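Long-range contacts in extracellular solute-binding protein, family 1 (Bifidobacterium longum subsp. infantis, PDB 6FTH), which probably captures human milk oligosaccharides outside the cell and delivers them to an ABC transporter for uptake: residues H154-L162 and S303-I314; N189-N200 and T289-G297. All coordinates share one frame; numbering follows the deposited sequence.

Contact 1 (H154-L162 and S303-I314)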
loop_
_atom_site.group_PDB
_atom_site.type_symbol
_atom_site.label_atom_id
_atom_site.label_comp_id
_atom_site.label_asym_id
_atom_site.label_seq_id
_atom_site.Cartn_x
_atom_site.Cartn_y
_atom_site.Cartn_z
ATOM N N HIS A 154 -4.357 6.656 -7.028
ATOM C CA HIS A 154 -5.052 7.155 -8.210
ATOM C C HIS A 154 -5.542 8.574 -7.977
ATOM O O HIS A 154 -5.729 9.002 -6.839
ATOM C CB HIS A 154 -6.267 6.282 -8.583
ATOM C CG HIS A 154 -5.946 4.846 -8.517
ATOM N ND1 HIS A 154 -5.958 4.145 -7.333
ATOM C CD2 HIS A 154 -5.459 3.996 -9.453
ATOM C CE1 HIS A 154 -5.535 2.915 -7.547
ATOM N NE2 HIS A 154 -5.213 2.803 -8.820
ATOM N N MET A 155 -5.768 9.298 -9.078
ATOM C CA MET A 155 -6.326 10.642 -9.056
ATOM C C MET A 155 -7.666 10.584 -9.772
ATOM O O MET A 155 -7.725 10.218 -10.948
ATOM C CB MET A 155 -5.382 11.610 -9.772
ATOM C CG MET A 155 -5.833 13.049 -9.757
ATOM S SD MET A 155 -4.605 14.076 -10.591
ATOM C CE MET A 155 -5.246 15.731 -10.292
ATOM N N PHE A 156 -8.734 10.947 -9.068
ATOM C CA PHE A 156 -10.087 10.915 -9.613
ATOM C C PHE A 156 -10.592 12.320 -9.912
ATOM O O PHE A 156 -10.265 13.285 -9.211
ATOM C CB PHE A 156 -11.039 10.237 -8.625
ATOM C CG PHE A 156 -10.656 8.822 -8.300
ATOM C CD1 PHE A 156 -10.534 7.884 -9.302
ATOM C CD2 PHE A 156 -10.397 8.436 -6.994
ATOM C CE1 PHE A 156 -10.176 6.560 -9.007
ATOM C CE2 PHE A 156 -10.038 7.126 -6.696
ATOM C CZ PHE A 156 -9.907 6.193 -7.711
ATOM N N ILE A 157 -11.427 12.427 -10.947
ATOM C CA ILE A 157 -12.111 13.678 -11.255
ATOM C C ILE A 157 -13.576 13.388 -11.553
ATOM O O ILE A 157 -13.929 12.308 -12.039
ATOM C CB ILE A 157 -11.429 14.439 -12.403
ATOM C CG1 ILE A 157 -11.918 15.887 -12.501
ATOM C CG2 ILE A 157 -11.601 13.734 -13.714
ATOM C CD1 ILE A 157 -10.916 16.754 -13.204
ATOM N N ASN A 158 -14.429 14.365 -11.239
ATOM C CA ASN A 158 -15.862 14.280 -11.522
ATOM C C ASN A 158 -16.059 14.606 -12.996
ATOM O O ASN A 158 -16.069 15.774 -13.403
ATOM C CB ASN A 158 -16.675 15.195 -10.616
ATOM C CG ASN A 158 -18.142 14.897 -10.740
ATOM O OD1 ASN A 158 -18.629 14.715 -11.862
ATOM N ND2 ASN A 158 -18.816 14.742 -9.621
ATOM N N LYS A 159 -16.148 13.543 -13.806
ATOM C CA LYS A 159 -16.355 13.666 -15.236
ATOM C C LYS A 159 -17.747 14.220 -15.563
ATOM O O LYS A 159 -17.910 14.916 -16.574
ATOM C CB LYS A 159 -16.139 12.293 -15.893
ATOM C CG LYS A 159 -16.185 12.292 -17.428
ATOM C CD LYS A 159 -15.164 13.230 -18.052
ATOM C CE LYS A 159 -14.867 12.902 -19.505
ATOM N NZ LYS A 159 -16.124 12.839 -20.333
ATOM N N THR A 160 -18.755 13.909 -14.745
ATOM C CA THR A 160 -20.074 14.504 -14.953
ATOM C C THR A 160 -19.984 16.021 -14.883
ATOM O O THR A 160 -20.576 16.729 -15.701
ATOM C CB THR A 160 -21.046 13.976 -13.903
ATOM O OG1 THR A 160 -21.208 12.566 -14.089
ATOM C CG2 THR A 160 -22.417 14.671 -14.005
ATOM N N TRP A 161 -19.208 16.535 -13.933
ATOM C CA TRP A 161 -19.016 17.981 -13.836
ATOM C C TRP A 161 -18.261 18.529 -15.041
ATOM O O TRP A 161 -18.623 19.580 -15.588
ATOM C CB TRP A 161 -18.263 18.311 -12.560
ATOM C CG TRP A 161 -18.981 18.124 -11.266
ATOM C CD1 TRP A 161 -20.247 17.613 -11.064
ATOM C CD2 TRP A 161 -18.495 18.489 -9.972
ATOM N NE1 TRP A 161 -20.547 17.633 -9.733
ATOM C CE2 TRP A 161 -19.498 18.164 -9.034
ATOM C CE3 TRP A 161 -17.302 19.051 -9.517
ATOM C CZ2 TRP A 161 -19.345 18.379 -7.671
ATOM C CZ3 TRP A 161 -17.143 19.274 -8.164
ATOM C CH2 TRP A 161 -18.160 18.937 -7.249
ATOM N N LEU A 162 -17.179 17.860 -15.459
ATOM C CA LEU A 162 -16.465 18.314 -16.639
ATOM C C LEU A 162 -17.414 18.409 -17.823
ATOM O O LEU A 162 -17.403 19.394 -18.567
ATOM C CB LEU A 162 -15.332 17.351 -16.992
ATOM C CG LEU A 162 -14.159 17.276 -15.989
ATOM C CD1 LEU A 162 -13.219 16.175 -16.462
ATOM C CD2 LEU A 162 -13.419 18.577 -15.839
ATOM N N SER A 303 -13.887 5.488 -2.834
ATOM C CA SER A 303 -13.856 6.927 -2.573
ATOM C C SER A 303 -15.252 7.552 -2.555
ATOM O O SER A 303 -15.504 8.486 -1.781
ATOM C CB SER A 303 -13.008 7.629 -3.632
ATOM O OG SER A 303 -11.628 7.474 -3.328
ATOM N N PHE A 304 -16.152 7.086 -3.414
ATOM C CA PHE A 304 -17.376 7.823 -3.715
ATOM C C PHE A 304 -18.665 7.029 -3.555
ATOM O O PHE A 304 -19.742 7.634 -3.667
ATOM C CB PHE A 304 -17.314 8.387 -5.141
ATOM C CG PHE A 304 -16.076 9.213 -5.410
ATOM C CD1 PHE A 304 -15.880 10.429 -4.775
ATOM C CD2 PHE A 304 -15.117 8.752 -6.289
ATOM C CE1 PHE A 304 -14.726 11.173 -5.025
ATOM C CE2 PHE A 304 -13.969 9.480 -6.531
ATOM C CZ PHE A 304 -13.778 10.682 -5.911
ATOM N N GLY A 305 -18.602 5.722 -3.341
ATOM C CA GLY A 305 -19.823 4.968 -3.094
ATOM C C GLY A 305 -20.818 5.105 -4.230
ATOM O O GLY A 305 -20.482 4.978 -5.411
ATOM N N THR A 306 -22.083 5.377 -3.879
ATOM C CA THR A 306 -23.107 5.446 -4.915
ATOM C C THR A 306 -22.923 6.620 -5.867
ATOM O O THR A 306 -23.610 6.673 -6.889
ATOM C CB THR A 306 -24.499 5.485 -4.285
ATOM O OG1 THR A 306 -24.552 6.512 -3.291
ATOM C CG2 THR A 306 -24.811 4.148 -3.593
ATOM N N LEU A 307 -22.007 7.542 -5.582
ATOM C CA LEU A 307 -21.685 8.616 -6.514
ATOM C C LEU A 307 -20.618 8.220 -7.527
ATOM O O LEU A 307 -20.232 9.049 -8.358
ATOM C CB LEU A 307 -21.215 9.852 -5.743
ATOM C CG LEU A 307 -22.259 10.550 -4.854
ATOM C CD1 LEU A 307 -21.594 11.550 -3.914
ATOM C CD2 LEU A 307 -23.314 11.237 -5.695
ATOM N N LYS A 308 -20.176 6.959 -7.510
ATOM C CA LYS A 308 -18.985 6.579 -8.269
ATOM C C LYS A 308 -19.144 6.735 -9.771
ATOM O O LYS A 308 -18.145 6.939 -10.473
ATOM C CB LYS A 308 -18.572 5.143 -7.944
ATOM C CG LYS A 308 -19.553 4.079 -8.332
ATOM C CD LYS A 308 -19.101 2.740 -7.738
ATOM C CE LYS A 308 -20.049 1.591 -8.108
ATOM N NZ LYS A 308 -19.582 0.287 -7.502
ATOM N N ASP A 309 -20.361 6.602 -10.316
ATOM C CA ASP A 309 -20.425 6.660 -11.772
ATOM C C ASP A 309 -20.187 8.071 -12.319
ATOM O O ASP A 309 -20.068 8.223 -13.532
ATOM C CB ASP A 309 -21.715 6.058 -12.353
ATOM C CG ASP A 309 -21.871 4.550 -12.063
ATOM O OD1 ASP A 309 -20.879 3.776 -12.126
ATOM O OD2 ASP A 309 -23.015 4.136 -11.785
ATOM N N GLN A 310 -20.054 9.086 -11.457
ATOM C CA GLN A 310 -19.669 10.424 -11.907
ATOM C C GLN A 310 -18.158 10.586 -12.039
ATOM O O GLN A 310 -17.718 11.605 -12.576
ATOM C CB GLN A 310 -20.171 11.510 -10.945
ATOM C CG GLN A 310 -21.680 11.493 -10.697
ATOM C CD GLN A 310 -22.184 12.676 -9.873
ATOM O OE1 GLN A 310 -21.626 13.783 -9.914
ATOM N NE2 GLN A 310 -23.258 12.447 -9.118
ATOM N N TYR A 311 -17.366 9.622 -11.569
ATOM C CA TYR A 311 -15.931 9.826 -11.383
ATOM C C TYR A 311 -15.124 8.878 -12.249
ATOM O O TYR A 311 -15.480 7.700 -12.410
ATOM C CB TYR A 311 -15.527 9.665 -9.913
ATOM C CG TYR A 311 -16.044 10.776 -9.045
ATOM C CD1 TYR A 311 -17.331 10.730 -8.520
ATOM C CD2 TYR A 311 -15.269 11.887 -8.774
ATOM C CE1 TYR A 311 -17.812 11.752 -7.722
ATOM C CE2 TYR A 311 -15.730 12.911 -7.962
ATOM C CZ TYR A 311 -17.022 12.851 -7.455
ATOM O OH TYR A 311 -17.510 13.881 -6.670
ATOM N N ILE A 312 -14.014 9.399 -12.777
ATOM C CA ILE A 312 -13.058 8.589 -13.521
ATOM C C ILE A 312 -11.653 8.800 -12.971
ATOM O O ILE A 312 -11.341 9.869 -12.408
ATOM C CB ILE A 312 -13.080 8.900 -15.023
ATOM C CG1 ILE A 312 -12.589 10.330 -15.297
ATOM C CG2 ILE A 312 -14.503 8.687 -15.571
ATOM C CD1 ILE A 312 -12.449 10.687 -16.773
ATOM N N PRO A 313 -10.766 7.820 -13.138
ATOM C CA PRO A 313 -9.349 8.041 -12.846
ATOM C C PRO A 313 -8.743 8.734 -14.046
ATOM O O PRO A 313 -9.012 8.357 -15.192
ATOM C CB PRO A 313 -8.792 6.613 -12.719
ATOM C CG PRO A 313 -9.968 5.656 -13.055
ATOM C CD PRO A 313 -10.998 6.497 -13.729
ATOM N N ILE A 314 -7.924 9.748 -13.786
ATOM C CA ILE A 314 -7.214 10.421 -14.871
ATOM C C ILE A 314 -5.703 10.336 -14.731
ATOM O O ILE A 314 -5.166 10.350 -13.612
ATOM C CB ILE A 314 -7.600 11.901 -15.002
ATOM C CG1 ILE A 314 -7.356 12.646 -13.695
ATOM C CG2 ILE A 314 -9.034 12.015 -15.494
ATOM C CD1 ILE A 314 -7.441 14.163 -13.836
HETATM O O HOH W 1 -22.958 16.101 -9.448
#

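Contact 2 (N189-N200 and T289-G297)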
loop_
_atom_site.group_PDB
_atom_site.type_symbol
_atom_site.label_atom_id
_atom_site.label_comp_id
_atom_site.label_asym_id
_atom_site.label_seq_id
_atom_site.Cartn_x
_atom_site.Cartn_y
_atom_site.Cartn_z
ATOM N N ASN A 189 -22.818 20.824 -9.343
ATOM C CA ASN A 189 -23.782 19.875 -8.794
ATOM C C ASN A 189 -25.208 20.405 -8.776
ATOM O O ASN A 189 -26.110 19.667 -8.362
ATOM C CB ASN A 189 -23.352 19.306 -7.427
ATOM C CG ASN A 189 -23.481 20.292 -6.263
ATOM O OD1 ASN A 189 -24.137 21.329 -6.367
ATOM N ND2 ASN A 189 -22.895 19.930 -5.129
ATOM N N GLY A 190 -25.417 21.650 -9.205
ATOM C CA GLY A 190 -26.743 22.155 -9.516
ATOM C C GLY A 190 -27.601 22.567 -8.344
ATOM O O GLY A 190 -28.784 22.861 -8.546
ATOM N N ASN A 191 -27.080 22.604 -7.131
ATOM C CA ASN A 191 -27.959 22.857 -5.999
ATOM C C ASN A 191 -28.041 24.329 -5.613
ATOM O O ASN A 191 -28.730 24.655 -4.631
ATOM C CB ASN A 191 -27.592 21.987 -4.797
ATOM C CG ASN A 191 -26.212 22.285 -4.250
ATOM O OD1 ASN A 191 -25.565 23.266 -4.631
ATOM N ND2 ASN A 191 -25.765 21.444 -3.336
ATOM N N GLY A 192 -27.386 25.207 -6.363
ATOM C CA GLY A 192 -27.326 26.623 -6.059
ATOM C C GLY A 192 -26.335 27.032 -4.990
ATOM O O GLY A 192 -26.017 28.225 -4.888
ATOM N N GLN A 193 -25.842 26.104 -4.174
ATOM C CA GLN A 193 -24.930 26.446 -3.097
ATOM C C GLN A 193 -23.494 26.353 -3.595
ATOM O O GLN A 193 -23.177 25.526 -4.451
ATOM C CB GLN A 193 -25.108 25.484 -1.917
ATOM C CG GLN A 193 -26.474 25.551 -1.241
ATOM C CD GLN A 193 -26.676 26.879 -0.523
ATOM O OE1 GLN A 193 -25.852 27.261 0.308
ATOM N NE2 GLN A 193 -27.757 27.591 -0.850
ATOM N N ALA A 194 -22.627 27.207 -3.051
ATOM C CA ALA A 194 -21.187 27.106 -3.311
ATOM C C ALA A 194 -20.585 26.094 -2.340
ATOM O O ALA A 194 -19.788 26.415 -1.453
ATOM C CB ALA A 194 -20.517 28.468 -3.189
ATOM N N ASP A 195 -21.035 24.850 -2.493
ATOM C CA ASP A 195 -20.643 23.757 -1.617
ATOM C C ASP A 195 -19.589 22.865 -2.248
ATOM O O ASP A 195 -19.054 21.998 -1.556
ATOM C CB ASP A 195 -21.861 22.897 -1.226
ATOM C CG ASP A 195 -22.554 22.240 -2.424
ATOM O OD1 ASP A 195 -22.511 22.781 -3.536
ATOM O OD2 ASP A 195 -23.171 21.167 -2.241
ATOM N N GLU A 196 -19.310 23.061 -3.533
ATOM C CA GLU A 196 -18.309 22.262 -4.219
ATOM C C GLU A 196 -16.949 22.472 -3.583
ATOM O O GLU A 196 -16.497 23.606 -3.394
ATOM C CB GLU A 196 -18.238 22.675 -5.683
ATOM C CG GLU A 196 -19.346 22.131 -6.577
ATOM C CD GLU A 196 -20.671 22.901 -6.484
ATOM O OE1 GLU A 196 -20.744 23.943 -5.805
ATOM O OE2 GLU A 196 -21.643 22.425 -7.109
ATOM N N ILE A 197 -16.283 21.361 -3.287
ATOM C CA ILE A 197 -14.873 21.350 -2.916
ATOM C C ILE A 197 -14.109 20.994 -4.184
ATOM O O ILE A 197 -14.135 19.827 -4.600
ATOM C CB ILE A 197 -14.616 20.310 -1.819
ATOM C CG1 ILE A 197 -15.439 20.624 -0.562
ATOM C CG2 ILE A 197 -13.124 20.278 -1.475
ATOM C CD1 ILE A 197 -15.464 19.503 0.496
ATOM N N PRO A 198 -13.460 21.951 -4.858
ATOM C CA PRO A 198 -12.876 21.618 -6.159
ATOM C C PRO A 198 -11.886 20.473 -6.089
ATOM O O PRO A 198 -11.989 19.532 -6.880
ATOM C CB PRO A 198 -12.260 22.944 -6.601
ATOM C CG PRO A 198 -13.124 23.970 -5.920
ATOM C CD PRO A 198 -13.377 23.398 -4.589
ATOM N N MET A 199 -10.932 20.547 -5.172
ATOM C CA MET A 199 -9.970 19.480 -4.934
ATOM C C MET A 199 -9.846 19.301 -3.425
ATOM O O MET A 199 -9.740 20.292 -2.695
ATOM C CB MET A 199 -8.613 19.848 -5.544
ATOM C CG MET A 199 -7.558 18.802 -5.318
ATOM S SD MET A 199 -6.092 19.131 -6.332
ATOM C CE MET A 199 -5.099 17.634 -6.026
ATOM N N ASN A 200 -9.879 18.047 -2.966
ATOM C CA ASN A 200 -9.702 17.708 -1.567
ATOM C C ASN A 200 -8.455 16.852 -1.399
ATOM O O ASN A 200 -8.242 15.900 -2.159
ATOM C CB ASN A 200 -10.918 16.988 -1.003
ATOM C CG ASN A 200 -11.156 17.338 0.449
ATOM O OD1 ASN A 200 -10.355 18.025 1.075
ATOM N ND2 ASN A 200 -12.231 16.827 1.002
ATOM N N THR A 289 -25.738 13.866 -3.683
ATOM C CA THR A 289 -25.153 15.106 -4.184
ATOM C C THR A 289 -23.634 15.010 -4.071
ATOM O O THR A 289 -23.093 14.950 -2.961
ATOM C CB THR A 289 -25.673 16.290 -3.370
ATOM O OG1 THR A 289 -27.097 16.348 -3.473
ATOM C CG2 THR A 289 -25.091 17.602 -3.884
ATOM N N ALA A 290 -22.959 14.994 -5.214
ATOM C CA ALA A 290 -21.503 15.004 -5.211
ATOM C C ALA A 290 -20.995 16.343 -4.700
ATOM O O ALA A 290 -21.549 17.395 -5.028
ATOM C CB ALA A 290 -20.989 14.787 -6.629
ATOM N N LYS A 291 -19.907 16.302 -3.928
ATOM C CA LYS A 291 -19.303 17.497 -3.348
ATOM C C LYS A 291 -17.904 17.803 -3.853
ATOM O O LYS A 291 -17.543 18.978 -3.926
ATOM C CB LYS A 291 -19.227 17.382 -1.821
ATOM C CG LYS A 291 -20.563 17.161 -1.143
ATOM C CD LYS A 291 -21.393 18.434 -1.079
ATOM C CE LYS A 291 -22.684 18.169 -0.325
ATOM N NZ LYS A 291 -23.520 19.405 -0.178
ATOM N N THR A 292 -17.107 16.795 -4.212
ATOM C CA THR A 292 -15.687 17.000 -4.496
ATOM C C THR A 292 -15.370 16.800 -5.973
ATOM O O THR A 292 -15.810 15.832 -6.597
ATOM C CB THR A 292 -14.878 16.034 -3.652
ATOM O OG1 THR A 292 -15.157 16.263 -2.264
ATOM C CG2 THR A 292 -13.375 16.219 -3.894
ATOM N N GLY A 293 -14.566 17.710 -6.527
ATOM C CA GLY A 293 -14.214 17.652 -7.928
ATOM C C GLY A 293 -13.066 16.691 -8.218
ATOM O O GLY A 293 -13.158 15.880 -9.150
ATOM N N VAL A 294 -12.014 16.761 -7.399
ATOM C CA VAL A 294 -10.772 16.014 -7.613
ATOM C C VAL A 294 -10.286 15.481 -6.266
ATOM O O VAL A 294 -10.268 16.212 -5.274
ATOM C CB VAL A 294 -9.693 16.913 -8.260
ATOM C CG1 VAL A 294 -8.328 16.186 -8.278
ATOM C CG2 VAL A 294 -10.100 17.341 -9.666
ATOM N N SER A 295 -9.879 14.217 -6.231
ATOM C CA SER A 295 -9.302 13.649 -5.019
ATOM C C SER A 295 -8.412 12.472 -5.394
ATOM O O SER A 295 -8.453 11.970 -6.519
ATOM C CB SER A 295 -10.367 13.234 -4.000
ATOM O OG SER A 295 -11.107 12.141 -4.482
ATOM N N PHE A 296 -7.595 12.042 -4.438
ATOM C CA PHE A 296 -6.765 10.856 -4.614
ATOM C C PHE A 296 -7.354 9.691 -3.841
ATOM O O PHE A 296 -7.882 9.874 -2.737
ATOM C CB PHE A 296 -5.330 11.124 -4.148
ATOM C CG PHE A 296 -4.630 12.207 -4.910
ATOM C CD1 PHE A 296 -4.184 11.994 -6.198
ATOM C CD2 PHE A 296 -4.397 13.441 -4.330
ATOM C CE1 PHE A 296 -3.528 13.008 -6.890
ATOM C CE2 PHE A 296 -3.750 14.451 -5.005
ATOM C CZ PHE A 296 -3.297 14.240 -6.273
ATOM N N GLY A 297 -7.262 8.491 -4.401
ATOM C CA GLY A 297 -7.821 7.351 -3.707
ATOM C C GLY A 297 -7.497 6.036 -4.375
ATOM O O GLY A 297 -6.660 5.956 -5.281
HETATM O O HOH W 2 -7.414 13.318 -1.862
#

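Contact 1 (H154-L162 and S303-I314)
Asn158 meets both Gln310 and Tyr311, and around its amide the packing is tight. Its ND2 donates to Gln310 OE1 at 3.0 Å, almost straight (173°), with the acceptor in the Asn158 amide plane although the two amides are turned 65° apart. A weak second bond reaches Tyr311 OH, itself held by Thr292 O. The Tyr311 ring is sandwiched, with Asn158 CG over one face and Phe304 CE1 over the other. Having CG anti to its backbone N (chi1 -169°) also lets OD1 cap the helix by accepting from Trp161 N at 2.8 Å. A water links Gln310 OE1 to Trp161 NE1.

Strands 154-158 and 311-313 pair antiparallel: Ile157 N to Ile312 O is 2.9 Å, and Ile312 N to Ile157 O is 3.0 Å. Phe156 CB meets the edge of the Phe304 ring, at CE2, 3.7 Å away. The partly exposed side is looser: the aliphatic part of Lys159 only brushes Ile312, CD to CD1 3.9 Å, before NZ turns to Asp163.

Strand 311-313 forms one margin of the mixed sheet; strand 154-158 binds strand 292-297 along its other edge, while helix 173-185 packs on Met155 and Ile157.

Contact 2 (N189-N200 and T289-G297)
The Asn189 amide, edge-on to Ala290 O, is the flat group that joins the two segments: ND2 donates to that carbonyl over 2.9 Å, at 174° and only 2° out of the amide plane. Close to the same plane its other N-H meets Asp195 OD2 at 3.2 Å. Asp195 OD2 accepts twice: from Asn189 ND2 on the syn side, tilted out of the carboxylate plane, and from Lys291 NZ on the anti lone pair at 2.7 Å, the latter a salt bridge. The Met199 methyl CE comes obliquely to the Phe296 ring, with CE2 its nearest atom.

The loop before strand 197-199 resembles an EF-hand-like calcium-binding loop. Asn189 opens an Asx turn by accepting from Asn191 N, and its OD1 lies 2.8 Å from Glu196 OE2. Asp195 OD1 is likewise 3.1 Å from Glu196 OE1, with Asp187 OD1 also near Glu196. Such convergence of acceptors, which cannot bond one another, is consistent with a cation among them, as in related AlgQ-type binding proteins. In Asp195, CG between the backbone N and carbonyl carbon (chi1 61°) turns the carboxylate toward both Asn189 and Lys291.

Beyond the loop the chains run parallel. Ile197 N donates to Lys291 O at 2.8 Å and Ile197 O receives Gly293 N, which registers Ile197 with Thr292. Both chains turn a corner next, at Pro198 and Gly293, and pairing resumes at Met199 and Val294, whose side chains pack together and against Leu180 of helix 173-185. Asn200 N donates to Val294 O at 3.0 Å, while its ND2 is held by Gln283 and Asp282. A water bridges the two chains next, donating to Asn200 O at 2.7 Å and accepting from Phe296 N.

Overall arrangement
Contacts 1 and 2 build the two flanks of one four-stranded mixed sheet, in the order 197-199, 292-297, 154-158, 311-313; their centres lie about 11 Å apart. The central strands join them: Phe156 N is 2.8 Å from Ser295 O, a probable hydrogen bond. Phe304 CZ packs 3.4 Å from Ser295 OG, and Trp161 CZ3 packs 3.4 Å from Gly293 CA, at the corner of contact 2. Along the chain, contact 2 is nested inside the loop closed by contact 1. Both centres stand well away from the chain's centre, about 21 Å and 26 Å respectively. In this family sugars typically bind between two lobes, so both contacts probably belong to the framework of one lobe.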